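Local coordinates for protein short Chain Dehydrogenase yciK (Salmonella enterica subsp. enterica serovar Typhimurium, PDB 3IAH) that binds NADP in a Rossmann-fold domain of the short-chain dehydrogenase family and probably works as an NADP-dependent oxidoreductase, at residues D97-N102 with P140-S145; N15-V20 with T41-G46; G148-T153 with L191-I196. All coordinates share one frame; numbering follows the deposited sequence.

Contact 1. Residues D97-N102 with P140-S145. With NAP (NADP nicotinamide-adenine-dinucleotide phosphate), chain C.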
loop_
_atom_site.group_PDB
_atom_site.type_symbol
_atom_site.label_atom_id
_atom_site.label_comp_id
_atom_site.label_asym_id
_atom_site.label_seq_id
_atom_site.Cartn_x
_atom_site.Cartn_y
_atom_site.Cartn_z
ATOM N N ASP A 97 2.081 19.322 -18.129
ATOM C CA ASP A 97 3.171 19.841 -17.307
ATOM C C ASP A 97 2.975 19.415 -15.863
ATOM O O ASP A 97 3.915 19.427 -15.064
ATOM C CB ASP A 97 3.228 21.355 -17.425
ATOM C CG ASP A 97 3.548 21.797 -18.827
ATOM O OD1 ASP A 97 4.648 21.450 -19.324
ATOM O OD2 ASP A 97 2.704 22.504 -19.424
ATOM N N GLY A 98 1.743 19.046 -15.532
ATOM C CA GLY A 98 1.424 18.598 -14.185
ATOM C C GLY A 98 0.222 17.692 -14.113
ATOM O O GLY A 98 -0.711 17.789 -14.933
ATOM N N VAL A 99 0.290 16.767 -13.157
ATOM C CA VAL A 99 -0.790 15.841 -12.840
ATOM C C VAL A 99 -0.889 15.779 -11.321
ATOM O O VAL A 99 0.083 15.428 -10.639
ATOM C CB VAL A 99 -0.607 14.422 -13.394
ATOM C CG1 VAL A 99 -1.660 13.470 -12.784
ATOM C CG2 VAL A 99 -0.724 14.427 -14.918
ATOM N N LEU A 100 -2.048 16.179 -10.804
ATOM C CA LEU A 100 -2.330 16.144 -9.374
ATOM C C LEU A 100 -3.345 15.031 -9.126
ATOM O O LEU A 100 -4.515 15.156 -9.490
ATOM C CB LEU A 100 -2.875 17.471 -8.847
ATOM C CG LEU A 100 -3.341 17.480 -7.370
ATOM C CD1 LEU A 100 -2.253 17.021 -6.373
ATOM C CD2 LEU A 100 -3.874 18.859 -6.981
ATOM N N HIS A 101 -2.875 13.935 -8.543
ATOM C CA HIS A 101 -3.759 12.825 -8.191
ATOM C C HIS A 101 -4.334 13.157 -6.826
ATOM O O HIS A 101 -3.739 12.846 -5.782
ATOM C CB HIS A 101 -3.044 11.503 -8.135
ATOM C CG HIS A 101 -2.724 10.927 -9.473
ATOM N ND1 HIS A 101 -3.704 10.552 -10.368
ATOM C CD2 HIS A 101 -1.544 10.591 -10.037
ATOM C CE1 HIS A 101 -3.133 10.046 -11.444
ATOM N NE2 HIS A 101 -1.824 10.044 -11.261
ATOM N N ASN A 102 -5.478 13.825 -6.847
ATOM C CA ASN A 102 -6.137 14.244 -5.621
ATOM C C ASN A 102 -7.303 13.359 -5.191
ATOM O O ASN A 102 -7.608 13.301 -4.010
ATOM C CB ASN A 102 -6.611 15.672 -5.799
ATOM C CG ASN A 102 -7.624 16.090 -4.766
ATOM O OD1 ASN A 102 -7.272 16.485 -3.651
ATOM N ND2 ASN A 102 -8.900 16.073 -5.159
ATOM N N PRO A 140 3.303 9.283 -20.934
ATOM C CA PRO A 140 3.832 9.859 -22.186
ATOM C C PRO A 140 3.626 11.375 -22.301
ATOM O O PRO A 140 4.546 12.082 -22.702
ATOM C CB PRO A 140 3.064 9.103 -23.266
ATOM C CG PRO A 140 2.771 7.767 -22.623
ATOM C CD PRO A 140 2.470 8.093 -21.194
ATOM N N LEU A 141 2.421 11.857 -21.984
ATOM C CA LEU A 141 2.131 13.296 -22.001
ATOM C C LEU A 141 2.997 14.040 -20.987
ATOM O O LEU A 141 3.488 15.140 -21.280
ATOM C CB LEU A 141 0.649 13.595 -21.722
ATOM C CG LEU A 141 -0.352 13.406 -22.868
ATOM C CD1 LEU A 141 -1.773 13.367 -22.315
ATOM C CD2 LEU A 141 -0.177 14.510 -23.937
ATOM N N LEU A 142 3.179 13.464 -19.802
ATOM C CA LEU A 142 4.024 14.109 -18.762
ATOM C C LEU A 142 5.473 14.243 -19.204
ATOM O O LEU A 142 6.135 15.243 -18.895
ATOM C CB LEU A 142 3.952 13.362 -17.425
ATOM C CG LEU A 142 2.721 13.667 -16.576
ATOM C CD1 LEU A 142 2.462 12.592 -15.530
ATOM C CD2 LEU A 142 2.827 15.058 -15.944
ATOM N N LEU A 143 5.957 13.244 -19.932
ATOM C CA LEU A 143 7.334 13.244 -20.424
ATOM C C LEU A 143 7.567 14.204 -21.602
ATOM O O LEU A 143 8.705 14.363 -22.043
ATOM C CB LEU A 143 7.755 11.816 -20.754
ATOM C CG LEU A 143 7.975 11.020 -19.461
ATOM C CD1 LEU A 143 7.849 9.524 -19.651
ATOM C CD2 LEU A 143 9.320 11.409 -18.848
ATOM N N LYS A 144 6.501 14.826 -22.109
ATOM C CA LYS A 144 6.623 15.812 -23.210
ATOM C C LYS A 144 6.840 17.205 -22.611
ATOM O O LYS A 144 7.193 18.154 -23.314
ATOM C CB LYS A 144 5.439 15.762 -24.178
ATOM C CG LYS A 144 5.413 14.460 -24.965
ATOM C CD LYS A 144 4.388 14.464 -26.074
ATOM C CE LYS A 144 4.464 13.165 -26.865
ATOM N NZ LYS A 144 3.571 13.167 -28.058
ATOM N N SER A 145 6.629 17.323 -21.304
ATOM C CA SER A 145 6.862 18.568 -20.589
ATOM C C SER A 145 8.371 18.807 -20.405
ATOM O O SER A 145 9.155 17.866 -20.351
ATOM C CB SER A 145 6.202 18.510 -19.212
ATOM O OG SER A 145 6.533 19.644 -18.437
HETATM P PA NAP C . -13.482 15.210 -0.911
HETATM O O1A NAP C . -14.071 16.508 -0.582
HETATM O O2A NAP C . -14.342 14.044 -0.644
HETATM O O5B NAP C . -13.110 15.080 -2.441
HETATM C C5B NAP C . -12.752 13.843 -2.989
HETATM C C4B NAP C . -12.694 14.035 -4.498
HETATM O O4B NAP C . -12.311 12.776 -5.009
HETATM C C3B NAP C . -14.038 14.412 -5.109
HETATM O O3B NAP C . -13.921 15.257 -6.231
HETATM C C2B NAP C . -14.550 13.062 -5.518
HETATM O O2B NAP C . -15.569 13.101 -6.493
HETATM C C1B NAP C . -13.239 12.386 -5.965
HETATM N N9A NAP C . -13.579 10.976 -6.039
HETATM C C8A NAP C . -13.965 10.125 -5.045
HETATM N N7A NAP C . -14.227 8.928 -5.611
HETATM C C5A NAP C . -14.023 9.026 -6.943
HETATM C C6A NAP C . -14.152 8.128 -7.989
HETATM N N6A NAP C . -14.554 6.877 -7.750
HETATM N N1A NAP C . -13.853 8.539 -9.281
HETATM C C2A NAP C . -13.450 9.836 -9.536
HETATM N N3A NAP C . -13.327 10.733 -8.491
HETATM C C4A NAP C . -13.623 10.316 -7.221
HETATM O O3 NAP C . -12.109 14.948 -0.161
HETATM P PN NAP C . -10.861 15.852 0.112
HETATM O O1N NAP C . -10.901 17.028 -0.802
HETATM O O2N NAP C . -10.701 15.981 1.570
HETATM O O5D NAP C . -9.728 14.830 -0.356
HETATM C C5D NAP C . -8.815 15.137 -1.375
HETATM C C4D NAP C . -7.598 14.268 -1.149
HETATM O O4D NAP C . -7.003 14.698 0.043
HETATM C C3D NAP C . -7.867 12.773 -0.977
HETATM O O3D NAP C . -6.876 12.018 -1.684
HETATM C C2D NAP C . -7.730 12.563 0.523
HETATM O O2D NAP C . -7.342 11.262 0.856
HETATM C C1D NAP C . -6.682 13.558 0.861
HETATM N N1N NAP C . -6.596 14.028 2.258
HETATM C C2N NAP C . -7.581 14.853 2.749
HETATM C C3N NAP C . -7.503 15.294 4.062
HETATM C C7N NAP C . -8.565 16.221 4.633
HETATM O O7N NAP C . -8.387 16.555 5.957
HETATM N N7N NAP C . -9.574 16.674 3.881
HETATM C C4N NAP C . -6.423 14.889 4.856
HETATM C C5N NAP C . -5.425 14.043 4.337
HETATM C C6N NAP C . -5.541 13.622 3.030
HETATM P P2B NAP C . -17.119 13.567 -6.202
HETATM O O1X NAP C . -17.976 13.007 -7.273
HETATM O O2X NAP C . -17.608 13.026 -4.889
HETATM O O3X NAP C . -17.268 15.058 -6.243
#
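A buried helix-to-sheet contact, small in area and closed by one polar bond at its edge, joins the start of the central strand 98-101 to the C-terminal end of helix 117-142. The hydroxyl Ser145 OG donates a hydrogen bond to Asp97 OD1 over 2.8 Å, arriving at the anti lone pair, the one turned away from the other carboxylate oxygen. Ser145 OG reaches it because it stands anti to its own backbone N (chi1 174°), and it is gripped a second time by the backbone N of Ala147. The other oxygen, Asp97 OD2, meets Arg95 in a salt bridge and accepts a bond from the backbone N of Ile17. The carboxylate is therefore held at both oxygens, and the nearby arginine would be expected to favour its charged form. A type I turn from Leu142 to Ser145 brings the chain off the helix to this point. Strand 98-101 is the fourth strand in sequence of the parallel Rossmann sheet, and helix 117-142 packs against one face of that sheet. The apolar half of the contact lies on this face: Leu142 meets Val99 at about a right angle, its two methyls straddling one branch, with Val99 CG2 3.7 Å from Leu142 CD1. Leu142 CD2 also rests against the backbone of Gly98, 4.1 Å from Gly98 C. Just past the strand, at Asn102, the chain enters the cofactor pocket, where the nicotinamide ribose hydroxyl O3D of NADP donates to Asn102 O at 2.8 Å.

Contact 2. Residues N15-V20 with T41-G46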
loop_
_atom_site.group_PDB
_atom_site.type_symbol
_atom_site.label_atom_id
_atom_site.label_comp_id
_atom_site.label_asym_id
_atom_site.label_seq_id
_atom_site.Cartn_x
_atom_site.Cartn_y
_atom_site.Cartn_z
ATOM N N ASN A 15 1.144 29.106 -19.421
ATOM C CA ASN A 15 1.603 28.124 -20.397
ATOM C C ASN A 15 1.961 26.765 -19.772
ATOM O O ASN A 15 2.879 26.077 -20.226
ATOM C CB ASN A 15 2.739 28.696 -21.253
ATOM C CG ASN A 15 2.286 29.899 -22.064
ATOM O OD1 ASN A 15 1.086 30.101 -22.263
ATOM N ND2 ASN A 15 3.236 30.694 -22.543
ATOM N N ARG A 16 1.231 26.401 -18.719
ATOM C CA ARG A 16 1.411 25.112 -18.049
ATOM C C ARG A 16 0.073 24.418 -18.138
ATOM O O ARG A 16 -0.949 25.012 -17.802
ATOM C CB ARG A 16 1.830 25.219 -16.577
ATOM C CG ARG A 16 3.165 25.869 -16.374
ATOM C CD ARG A 16 4.301 25.056 -16.978
ATOM N NE ARG A 16 5.528 25.839 -16.974
ATOM C CZ ARG A 16 6.374 25.943 -15.951
ATOM N NH1 ARG A 16 7.457 26.702 -16.100
ATOM N NH2 ARG A 16 6.155 25.310 -14.791
ATOM N N ILE A 17 0.087 23.176 -18.600
ATOM C CA ILE A 17 -1.118 22.389 -18.732
ATOM C C ILE A 17 -1.112 21.475 -17.519
ATOM O O ILE A 17 -0.196 20.659 -17.362
ATOM C CB ILE A 17 -1.117 21.608 -20.054
ATOM C CG1 ILE A 17 -0.931 22.571 -21.222
ATOM C CG2 ILE A 17 -2.418 20.815 -20.190
ATOM C CD1 ILE A 17 -0.715 21.910 -22.606
ATOM N N ILE A 18 -2.130 21.606 -16.665
ATOM C CA ILE A 18 -2.194 20.830 -15.428
ATOM C C ILE A 18 -3.510 20.114 -15.261
ATOM O O ILE A 18 -4.572 20.734 -15.332
ATOM C CB ILE A 18 -1.990 21.753 -14.195
ATOM C CG1 ILE A 18 -0.663 22.501 -14.320
ATOM C CG2 ILE A 18 -2.065 20.958 -12.891
ATOM C CD1 ILE A 18 -0.331 23.338 -13.128
ATOM N N LEU A 19 -3.424 18.806 -15.047
ATOM C CA LEU A 19 -4.594 17.963 -14.839
ATOM C C LEU A 19 -4.784 17.716 -13.345
ATOM O O LEU A 19 -3.826 17.427 -12.616
ATOM C CB LEU A 19 -4.471 16.656 -15.624
ATOM C CG LEU A 19 -5.589 15.614 -15.522
ATOM C CD1 LEU A 19 -5.640 14.754 -16.801
ATOM C CD2 LEU A 19 -5.481 14.742 -14.263
ATOM N N VAL A 20 -6.028 17.855 -12.897
ATOM C CA VAL A 20 -6.394 17.669 -11.497
ATOM C C VAL A 20 -7.527 16.648 -11.379
ATOM O O VAL A 20 -8.592 16.834 -11.980
ATOM C CB VAL A 20 -6.879 19.005 -10.881
ATOM C CG1 VAL A 20 -7.288 18.822 -9.409
ATOM C CG2 VAL A 20 -5.811 20.126 -11.041
ATOM N N THR A 41 -3.547 26.173 -17.757
ATOM C CA THR A 41 -4.561 25.624 -18.639
ATOM C C THR A 41 -4.919 24.368 -17.831
ATOM O O THR A 41 -4.165 23.386 -17.822
ATOM C CB THR A 41 -3.989 25.253 -20.005
ATOM O OG1 THR A 41 -3.544 26.453 -20.657
ATOM C CG2 THR A 41 -5.042 24.568 -20.854
ATOM N N VAL A 42 -6.045 24.415 -17.124
ATOM C CA VAL A 42 -6.458 23.308 -16.253
ATOM C C VAL A 42 -7.365 22.287 -16.920
ATOM O O VAL A 42 -8.233 22.647 -17.710
ATOM C CB VAL A 42 -7.163 23.874 -14.986
ATOM C CG1 VAL A 42 -7.713 22.747 -14.108
ATOM C CG2 VAL A 42 -6.201 24.749 -14.195
ATOM N N ILE A 43 -7.127 21.011 -16.615
ATOM C CA ILE A 43 -7.934 19.911 -17.115
ATOM C C ILE A 43 -8.542 19.299 -15.853
ATOM O O ILE A 43 -7.813 18.853 -14.962
ATOM C CB ILE A 43 -7.117 18.894 -17.908
ATOM C CG1 ILE A 43 -6.516 19.577 -19.144
ATOM C CG2 ILE A 43 -8.008 17.727 -18.315
ATOM C CD1 ILE A 43 -5.570 18.700 -19.951
ATOM N N LEU A 44 -9.868 19.261 -15.798
ATOM C CA LEU A 44 -10.592 18.748 -14.637
ATOM C C LEU A 44 -11.082 17.322 -14.813
ATOM O O LEU A 44 -11.764 17.021 -15.791
ATOM C CB LEU A 44 -11.821 19.621 -14.409
ATOM C CG LEU A 44 -11.604 21.129 -14.327
ATOM C CD1 LEU A 44 -12.946 21.841 -14.205
ATOM C CD2 LEU A 44 -10.697 21.451 -13.153
ATOM N N LEU A 45 -10.734 16.446 -13.873
ATOM C CA LEU A 45 -11.199 15.058 -13.900
ATOM C C LEU A 45 -12.037 14.798 -12.665
ATOM O O LEU A 45 -11.712 15.263 -11.562
ATOM C CB LEU A 45 -10.084 14.019 -14.011
ATOM C CG LEU A 45 -9.763 13.503 -15.405
ATOM C CD1 LEU A 45 -9.192 14.590 -16.331
ATOM C CD2 LEU A 45 -8.832 12.296 -15.267
ATOM N N GLY A 46 -13.125 14.060 -12.867
ATOM C CA GLY A 46 -14.043 13.690 -11.817
ATOM C C GLY A 46 -15.025 12.658 -12.344
ATOM O O GLY A 46 -14.925 12.230 -13.490
HETATM O O HOH W 1 -1.955 28.478 -19.675
#
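Thr41 N donates to Arg16 O over 2.8 Å, the shortest of five backbone bonds that tie 15-20 to 41-46, and its hydrogen points almost straight at the acceptor (169°). The ladder continues from Ile18 N to Thr41 O, Ile43 N to Ile18 O, Val20 N to Ile43 O and Leu45 N to Val20 O, each 2.9 Å. Thr41 O and Ile43 O also receive CA-H contacts from Ile17 and Leu19, a second and weaker grip on each carbonyl. Beside the first rung, a water bridges the backbone N of Asn15 and the hydroxyl Thr41 OG1, 2.8 Å from the water oxygen. Ile17, Leu19, Thr41 and Ile43 share one face of the sheet. There the branch methyl Ile17 CG2 meets the far end of Ile43, 3.8 Å from Ile43 CD1, the two side chains crossing at a slant. Leu19, with CG anti to its backbone N (chi1 179°), turns one methyl toward two neighbours on the same side: Leu19 CD1 lies 3.6 Å from Leu45 CD1 and 4.1 Å from Ile43 CG2. On the other face Val20 and Val42 are more loosely apposed, with Val20 CG2 4.5 Å from Val42 CG1, and both touch Tyr35 of helix 26-37. The guanidinium of Arg16 turns away from 41-46 to a salt bridge with Asp234. Segments 17-20 and 41-46 run parallel within 19°; strands 17-21 and 41-46, linked by helix 26-37, form the first beta-alpha-beta unit of the Rossmann fold.

Contact 3. Residues G148-T153 with L191-I196. With NAP (NADP nicotinamide-adenine-dinucleotide phosphate), chain C.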
loop_
_atom_site.group_PDB
_atom_site.type_symbol
_atom_site.label_atom_id
_atom_site.label_comp_id
_atom_site.label_asym_id
_atom_site.label_seq_id
_atom_site.Cartn_x
_atom_site.Cartn_y
_atom_site.Cartn_z
ATOM N N GLY A 148 8.032 18.098 -16.048
ATOM C CA GLY A 148 6.739 17.664 -15.541
ATOM C C GLY A 148 6.732 17.429 -14.047
ATOM O O GLY A 148 7.754 17.072 -13.460
ATOM N N SER A 149 5.575 17.633 -13.430
ATOM C CA SER A 149 5.423 17.427 -12.001
ATOM C C SER A 149 4.210 16.517 -11.755
ATOM O O SER A 149 3.074 16.858 -12.105
ATOM C CB SER A 149 5.274 18.759 -11.277
ATOM O OG SER A 149 5.197 18.578 -9.875
ATOM N N LEU A 150 4.478 15.347 -11.179
ATOM C CA LEU A 150 3.453 14.357 -10.840
ATOM C C LEU A 150 3.314 14.378 -9.316
ATOM O O LEU A 150 4.294 14.180 -8.592
ATOM C CB LEU A 150 3.870 12.981 -11.349
ATOM C CG LEU A 150 2.972 11.786 -11.018
ATOM C CD1 LEU A 150 1.484 11.974 -11.435
ATOM C CD2 LEU A 150 3.593 10.520 -11.662
ATOM N N VAL A 151 2.100 14.591 -8.831
ATOM C CA VAL A 151 1.857 14.686 -7.409
ATOM C C VAL A 151 0.752 13.752 -6.955
ATOM O O VAL A 151 -0.347 13.763 -7.516
ATOM C CB VAL A 151 1.440 16.150 -7.051
ATOM C CG1 VAL A 151 1.221 16.350 -5.541
ATOM C CG2 VAL A 151 2.472 17.140 -7.579
ATOM N N PHE A 152 1.060 12.928 -5.961
ATOM C CA PHE A 152 0.093 12.023 -5.330
ATOM C C PHE A 152 -0.354 12.647 -4.001
ATOM O O PHE A 152 0.328 13.538 -3.449
ATOM C CB PHE A 152 0.700 10.646 -5.072
ATOM C CG PHE A 152 1.028 9.905 -6.320
ATOM C CD1 PHE A 152 0.085 9.093 -6.909
ATOM C CD2 PHE A 152 2.281 10.017 -6.912
ATOM C CE1 PHE A 152 0.372 8.392 -8.088
ATOM C CE2 PHE A 152 2.580 9.325 -8.075
ATOM C CZ PHE A 152 1.610 8.507 -8.674
ATOM N N THR A 153 -1.483 12.201 -3.471
ATOM C CA THR A 153 -1.975 12.763 -2.207
ATOM C C THR A 153 -1.966 11.681 -1.138
ATOM O O THR A 153 -2.601 10.643 -1.291
ATOM C CB THR A 153 -3.383 13.373 -2.331
ATOM O OG1 THR A 153 -3.432 14.277 -3.431
ATOM C CG2 THR A 153 -3.756 14.142 -1.044
ATOM N N LEU A 191 10.779 14.418 -15.433
ATOM C CA LEU A 191 9.663 14.330 -14.522
ATOM C C LEU A 191 10.035 14.165 -13.042
ATOM O O LEU A 191 10.839 13.297 -12.687
ATOM C CB LEU A 191 8.791 13.134 -14.945
ATOM C CG LEU A 191 7.526 12.817 -14.148
ATOM C CD1 LEU A 191 6.543 13.986 -14.242
ATOM C CD2 LEU A 191 6.861 11.502 -14.632
ATOM N N ARG A 192 9.427 14.991 -12.189
ATOM C CA ARG A 192 9.608 14.908 -10.743
ATOM C C ARG A 192 8.288 14.323 -10.217
ATOM O O ARG A 192 7.218 14.543 -10.802
ATOM C CB ARG A 192 9.991 16.244 -10.106
ATOM C CG ARG A 192 8.997 17.382 -10.242
ATOM C CD ARG A 192 9.675 18.666 -9.762
ATOM N NE ARG A 192 8.805 19.832 -9.805
ATOM C CZ ARG A 192 8.528 20.532 -10.905
ATOM N NH1 ARG A 192 7.726 21.588 -10.828
ATOM N NH2 ARG A 192 9.027 20.175 -12.083
ATOM N N VAL A 193 8.396 13.538 -9.155
ATOM C CA VAL A 193 7.281 12.823 -8.555
ATOM C C VAL A 193 7.380 12.983 -7.038
ATOM O O VAL A 193 8.409 12.691 -6.425
ATOM C CB VAL A 193 7.330 11.328 -8.936
ATOM C CG1 VAL A 193 5.996 10.641 -8.578
ATOM C CG2 VAL A 193 7.611 11.135 -10.442
ATOM N N ASN A 194 6.307 13.477 -6.429
ATOM C CA ASN A 194 6.267 13.726 -4.989
ATOM C C ASN A 194 4.850 13.495 -4.447
ATOM O O ASN A 194 3.896 13.286 -5.222
ATOM C CB ASN A 194 6.644 15.193 -4.739
ATOM C CG ASN A 194 8.070 15.511 -5.108
ATOM O OD1 ASN A 194 9.006 15.161 -4.376
ATOM N ND2 ASN A 194 8.254 16.216 -6.229
ATOM N N CYS A 195 4.726 13.517 -3.126
ATOM C CA CYS A 195 3.436 13.409 -2.436
ATOM C C CYS A 195 3.178 14.639 -1.590
ATOM O O CYS A 195 4.115 15.279 -1.091
ATOM C CB CYS A 195 3.358 12.222 -1.460
ATOM S SG CYS A 195 3.045 10.592 -2.104
ATOM N N ILE A 196 1.899 14.972 -1.427
ATOM C CA ILE A 196 1.475 16.056 -0.528
ATOM C C ILE A 196 0.524 15.457 0.507
ATOM O O ILE A 196 -0.367 14.684 0.155
ATOM C CB ILE A 196 0.654 17.180 -1.199
ATOM C CG1 ILE A 196 1.502 17.995 -2.151
ATOM C CG2 ILE A 196 0.118 18.150 -0.137
ATOM C CD1 ILE A 196 0.727 19.150 -2.829
HETATM P PA NAP C . -13.482 15.210 -0.911
HETATM O O1A NAP C . -14.071 16.508 -0.582
HETATM O O2A NAP C . -14.342 14.044 -0.644
HETATM O O5B NAP C . -13.110 15.080 -2.441
HETATM C C5B NAP C . -12.752 13.843 -2.989
HETATM C C4B NAP C . -12.694 14.035 -4.498
HETATM O O4B NAP C . -12.311 12.776 -5.009
HETATM C C3B NAP C . -14.038 14.412 -5.109
HETATM O O3B NAP C . -13.921 15.257 -6.231
HETATM C C2B NAP C . -14.550 13.062 -5.518
HETATM O O2B NAP C . -15.569 13.101 -6.493
HETATM C C1B NAP C . -13.239 12.386 -5.965
HETATM N N9A NAP C . -13.579 10.976 -6.039
HETATM C C8A NAP C . -13.965 10.125 -5.045
HETATM N N7A NAP C . -14.227 8.928 -5.611
HETATM C C5A NAP C . -14.023 9.026 -6.943
HETATM C C6A NAP C . -14.152 8.128 -7.989
HETATM N N6A NAP C . -14.554 6.877 -7.750
HETATM N N1A NAP C . -13.853 8.539 -9.281
HETATM C C2A NAP C . -13.450 9.836 -9.536
HETATM N N3A NAP C . -13.327 10.733 -8.491
HETATM C C4A NAP C . -13.623 10.316 -7.221
HETATM O O3 NAP C . -12.109 14.948 -0.161
HETATM P PN NAP C . -10.861 15.852 0.112
HETATM O O1N NAP C . -10.901 17.028 -0.802
HETATM O O2N NAP C . -10.701 15.981 1.570
HETATM O O5D NAP C . -9.728 14.830 -0.356
HETATM C C5D NAP C . -8.815 15.137 -1.375
HETATM C C4D NAP C . -7.598 14.268 -1.149
HETATM O O4D NAP C . -7.003 14.698 0.043
HETATM C C3D NAP C . -7.867 12.773 -0.977
HETATM O O3D NAP C . -6.876 12.018 -1.684
HETATM C C2D NAP C . -7.730 12.563 0.523
HETATM O O2D NAP C . -7.342 11.262 0.856
HETATM C C1D NAP C . -6.682 13.558 0.861
HETATM N N1N NAP C . -6.596 14.028 2.258
HETATM C C2N NAP C . -7.581 14.853 2.749
HETATM C C3N NAP C . -7.503 15.294 4.062
HETATM C C7N NAP C . -8.565 16.221 4.633
HETATM O O7N NAP C . -8.387 16.555 5.957
HETATM N N7N NAP C . -9.574 16.674 3.881
HETATM C C4N NAP C . -6.423 14.889 4.856
HETATM C C5N NAP C . -5.425 14.043 4.337
HETATM C C6N NAP C . -5.541 13.622 3.030
HETATM P P2B NAP C . -17.119 13.567 -6.202
HETATM O O1X NAP C . -17.976 13.007 -7.273
HETATM O O2X NAP C . -17.608 13.026 -4.889
HETATM O O3X NAP C . -17.268 15.058 -6.243
HETATM O O HOH W 2 10.784 18.048 -13.054
HETATM O O HOH W 3 5.979 16.466 -8.019
#
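Strands 149-153 and 192-196 run parallel at 29° with their axes 4.5 Å apart, joined by five backbone bonds from Arg192 N to Gly148 O at one end to Ile196 N to Phe152 O at the other. On the face that carries Ser149, Arg192 extends from CG to NE and turns one face of its guanidinium to Ser149 CB, which stands over the centre of the group, 3.7 Å from Arg192 CZ. A water in the guanidinium plane accepts from Arg192 NH2 and donates to Gly148 O, while Ser236 takes a bond from Arg192 NH1, so the group is held by bonds at two of its nitrogens. A second water donates to Ser149 OG and Leu150 O and accepts from Asn194 ND2; Ser149 OG also bonds the carbonyl of Leu231, and Asn194 ND2 that of Lys239. Asn194 OD1 is bonded to the backbone N of Met242. Helix 166-186 connects the two strands as a beta-alpha-beta crossover of the Rossmann fold and packs on the opposite face, against Phe152 and Cys195. On that face Leu150 and Val193 lie side by side, with Leu150 CD2 3.9 Å from Val193 CG1. The same methyl, Val193 CG1, reaches the ring of Phe152 at its edge and in its plane, 3.7 Å from Phe152 CE2. Cys195 SG lies alongside the root of that side chain, 3.8 Å from Phe152 CB. Beyond the last rung Thr153 OG1, beside the backbone N (chi1 -51°), bonds His101 O, which leaves Thr153 CG2 anti to that N and 3.5 Å from O4D of the nicotinamide ribose.

In the fold
All three contacts reach one seven-stranded parallel sheet, contact 1 through strand 98-101, which lies between the strand pairs of the other two, and through the end of helix 117-142, which lies on a face of it. Along the chain contact 2 closes before contact 1 opens, and contact 1 before contact 3. The centre of contact 1 is about 9 Å from each of the others; contacts 2 and 3 have centres about 14 Å apart and do not touch, their nearest atoms being about 6 Å apart. Leu100 N probably bonds to Leu19 O, and His101 N to Val151 O. The shared sheet places Asn102 and Thr153 together beside the nicotinamide ribose of NADP.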